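Local coordinates for histidine triad (HIT) protein (Sinorhizobium meliloti, PDB 3NRD) that probably binds nucleotides and may hydrolyse or transfer their phosphate-linked groups, as other members of the histidine triad (HIT) family do, at residues R125-A128 with A129-E133. Sequence-based numbering, arbitrary orientation.
Sequences RTFA and ARIME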
ATOM      1  N   ARG A 125       6.965 -12.160 -21.268  1.00 29.65           N
ATOM      2  CA  ARG A 125       6.413 -11.472 -22.449  1.00 30.81           C
ATOM      3  C   ARG A 125       4.924 -11.807 -22.617  1.00 30.29           C
ATOM      4  O   ARG A 125       4.114 -10.911 -22.847  1.00 30.25           O
ATOM      5  CB  ARG A 125       7.235 -11.760 -23.729  1.00 32.05           C
ATOM      6  CG  ARG A 125       8.627 -11.087 -23.742  1.00 34.62           C
ATOM      7  CD  ARG A 125       9.142 -10.795 -25.159  1.00 40.25           C
ATOM      8  NE  ARG A 125       8.997 -11.959 -26.043  1.00 43.97           N
ATOM      9  CZ  ARG A 125       9.879 -12.951 -26.220  1.00 46.84           C
ATOM     10  NH1 ARG A 125      11.078 -12.965 -25.639  1.00 45.81           N
ATOM     11  NH2 ARG A 125       9.550 -13.950 -27.039  1.00 49.82           N
ATOM     12  N   THR A 126       4.569 -13.077 -22.453  1.00 30.54           N
ATOM     13  CA  THR A 126       3.179 -13.520 -22.545  1.00 30.64           C
ATOM     14  C   THR A 126       2.348 -12.882 -21.435  1.00 29.11           C
ATOM     15  O   THR A 126       1.293 -12.310 -21.695  1.00 28.52           O
ATOM     16  CB  THR A 126       3.075 -15.079 -22.486  1.00 31.71           C
ATOM     17  OG1 THR A 126       3.789 -15.630 -23.586  1.00 33.46           O
ATOM     18  CG2 THR A 126       1.625 -15.575 -22.570  1.00 31.52           C
ATOM     19  N   PHE A 127       2.846 -12.944 -20.208  1.00 28.35           N
ATOM     20  CA  PHE A 127       2.150 -12.316 -19.085  1.00 27.09           C
ATOM     21  C   PHE A 127       1.979 -10.790 -19.235  1.00 26.53           C
ATOM     22  O   PHE A 127       0.899 -10.262 -18.930  1.00 24.88           O
ATOM     23  CB  PHE A 127       2.845 -12.625 -17.760  1.00 26.64           C
ATOM     24  CG  PHE A 127       2.035 -12.212 -16.562  1.00 26.46           C
ATOM     25  CD1 PHE A 127       0.776 -12.772 -16.341  1.00 26.52           C
ATOM     26  CD2 PHE A 127       2.508 -11.241 -15.675  1.00 26.50           C
ATOM     27  CE1 PHE A 127       0.002 -12.387 -15.237  1.00 26.03           C
ATOM     28  CE2 PHE A 127       1.750 -10.851 -14.574  1.00 25.60           C
ATOM     29  CZ  PHE A 127       0.490 -11.419 -14.361  1.00 26.36           C
ATOM     30  N   ALA A 128       3.012 -10.098 -19.723  1.00 26.65           N
ATOM     31  CA  ALA A 128       2.904  -8.649 -19.967  1.00 26.64           C
ATOM     32  C   ALA A 128       1.735  -8.412 -20.924  1.00 27.26           C
ATOM     33  O   ALA A 128       0.863  -7.573 -20.625  1.00 26.86           O
ATOM     34  CB  ALA A 128       4.210  -8.030 -20.510  1.00 26.13           C
ATOM     35  N   ALA A 129       1.688  -9.198 -22.010  1.00 27.75           N
ATOM     36  CA  ALA A 129       0.595  -9.132 -23.001  1.00 28.81           C
ATOM     37  C   ALA A 129      -0.767  -9.316 -22.346  1.00 28.50           C
ATOM     38  O   ALA A 129      -1.683  -8.584 -22.626  1.00 28.18           O
ATOM     39  CB  ALA A 129       0.783 -10.154 -24.092  1.00 29.07           C
ATOM     40  N   ARG A 130      -0.839 -10.270 -21.434  1.00 28.82           N
ATOM     41  CA  ARG A 130      -2.058 -10.638 -20.750  1.00 29.02           C
ATOM     42  C   ARG A 130      -2.550  -9.496 -19.857  1.00 28.42           C
ATOM     43  O   ARG A 130      -3.741  -9.178 -19.838  1.00 27.74           O
ATOM     44  CB  ARG A 130      -1.795 -11.884 -19.934  1.00 29.09           C
ATOM     45  CG  ARG A 130      -2.958 -12.745 -19.792  1.00 32.27           C
ATOM     46  CD  ARG A 130      -2.673 -13.921 -18.852  1.00 34.23           C
ATOM     47  NE  ARG A 130      -3.947 -14.405 -18.329  1.00 36.00           N
ATOM     48  CZ  ARG A 130      -4.815 -15.174 -19.007  1.00 38.26           C
ATOM     49  NH1 ARG A 130      -4.572 -15.600 -20.249  1.00 38.45           N
ATOM     50  NH2 ARG A 130      -5.955 -15.529 -18.429  1.00 39.27           N
ATOM     51  N   ILE A 131      -1.620  -8.847 -19.161  1.00 27.65           N
ATOM     52  CA  ILE A 131      -1.959  -7.694 -18.352  1.00 27.31           C
ATOM     53  C   ILE A 131      -2.549  -6.616 -19.253  1.00 28.01           C
ATOM     54  O   ILE A 131      -3.665  -6.168 -19.013  1.00 27.38           O
ATOM     55  CB  ILE A 131      -0.732  -7.144 -17.568  1.00 26.73           C
ATOM     56  CG1 ILE A 131      -0.268  -8.150 -16.537  1.00 26.00           C
ATOM     57  CG2 ILE A 131      -1.063  -5.861 -16.849  1.00 25.78           C
ATOM     58  CD1 ILE A 131       1.223  -8.023 -16.277  1.00 30.59           C
HETATM   59  N   MSE A 132      -1.836  -6.272 -20.325  1.00 29.05           N
HETATM   60  CA  MSE A 132      -2.258  -5.193 -21.227  1.00 30.19           C
HETATM   61  C   MSE A 132      -3.631  -5.441 -21.861  1.00 30.86           C
HETATM   62  O   MSE A 132      -4.396  -4.489 -22.052  1.00 31.49           O
HETATM   63  CB  MSE A 132      -1.221  -4.948 -22.348  1.00 30.70           C
HETATM   64  CG  MSE A 132       0.182  -4.575 -21.904  1.00 31.75           C
HETATM   65 SE   MSE A 132       0.223  -3.193 -20.637  0.75 31.82          SE
HETATM   66  CE  MSE A 132       0.428  -1.812 -21.969  1.00 35.53           C
ATOM     67  N   GLU A 133      -3.941  -6.709 -22.135  1.00 31.39           N
ATOM     68  CA  GLU A 133      -5.262  -7.140 -22.628  1.00 32.40           C
ATOM     69  C   GLU A 133      -6.400  -7.078 -21.627  1.00 31.54           C
ATOM     70  O   GLU A 133      -7.569  -7.216 -22.035  1.00 31.45           O
ATOM     71  CB  GLU A 133      -5.206  -8.594 -23.123  1.00 33.58           C
ATOM     72  CG  GLU A 133      -4.437  -8.779 -24.438  1.00 38.43           C
ATOM     73  CD  GLU A 133      -3.978 -10.243 -24.704  1.00 42.81           C
ATOM     74  OE1 GLU A 133      -4.440 -11.192 -24.007  1.00 43.16           O
ATOM     75  OE2 GLU A 133      -3.151 -10.421 -25.632  1.00 45.74           O
TER
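Ile-131 packs against Phe-127 one turn earlier in the same helix, an i to i+4 pairing that can be followed outward from the backbone. CB of Ile-131 lies 3.5 Å from Ala-128 O. The first torsion, chi1 -66°, sets CG1 beside the backbone N and anti to the carbonyl carbon, which directs this branch back toward the preceding turn. There Ile-131 CG1 approaches Phe-127 O at 3.4 Å and forms a CH-pi contact over one face of the Phe-127 ring, 4.1 Å from the centroid and 20° off the normal, displaced toward the rim. Ile-131 CD1 goes on to Phe-127 CE2, 3.3 Å away, a close apolar approach, and also lies beside Phe-127 CD2 and the Phe-127 carbonyl oxygen. Regular alpha-helical bonding holds the pair in register: Ile-131 N donates to Phe-127 O at 2.9 Å, and Met-132 N to Ala-128 O. The Phe-127 ring also meets Trp-119, at about 15° between planes, and touches Leu-71 and Thr-75, while Arg-130 NE bonds to Ala-74 O. Ala-128 and Ile-131 rest on Ile-18, so helix 121-134, the last of this HIT-domain chain, packs against both helix 54-75 and strand 15-20, at one edge of the antiparallel sheet within this chain.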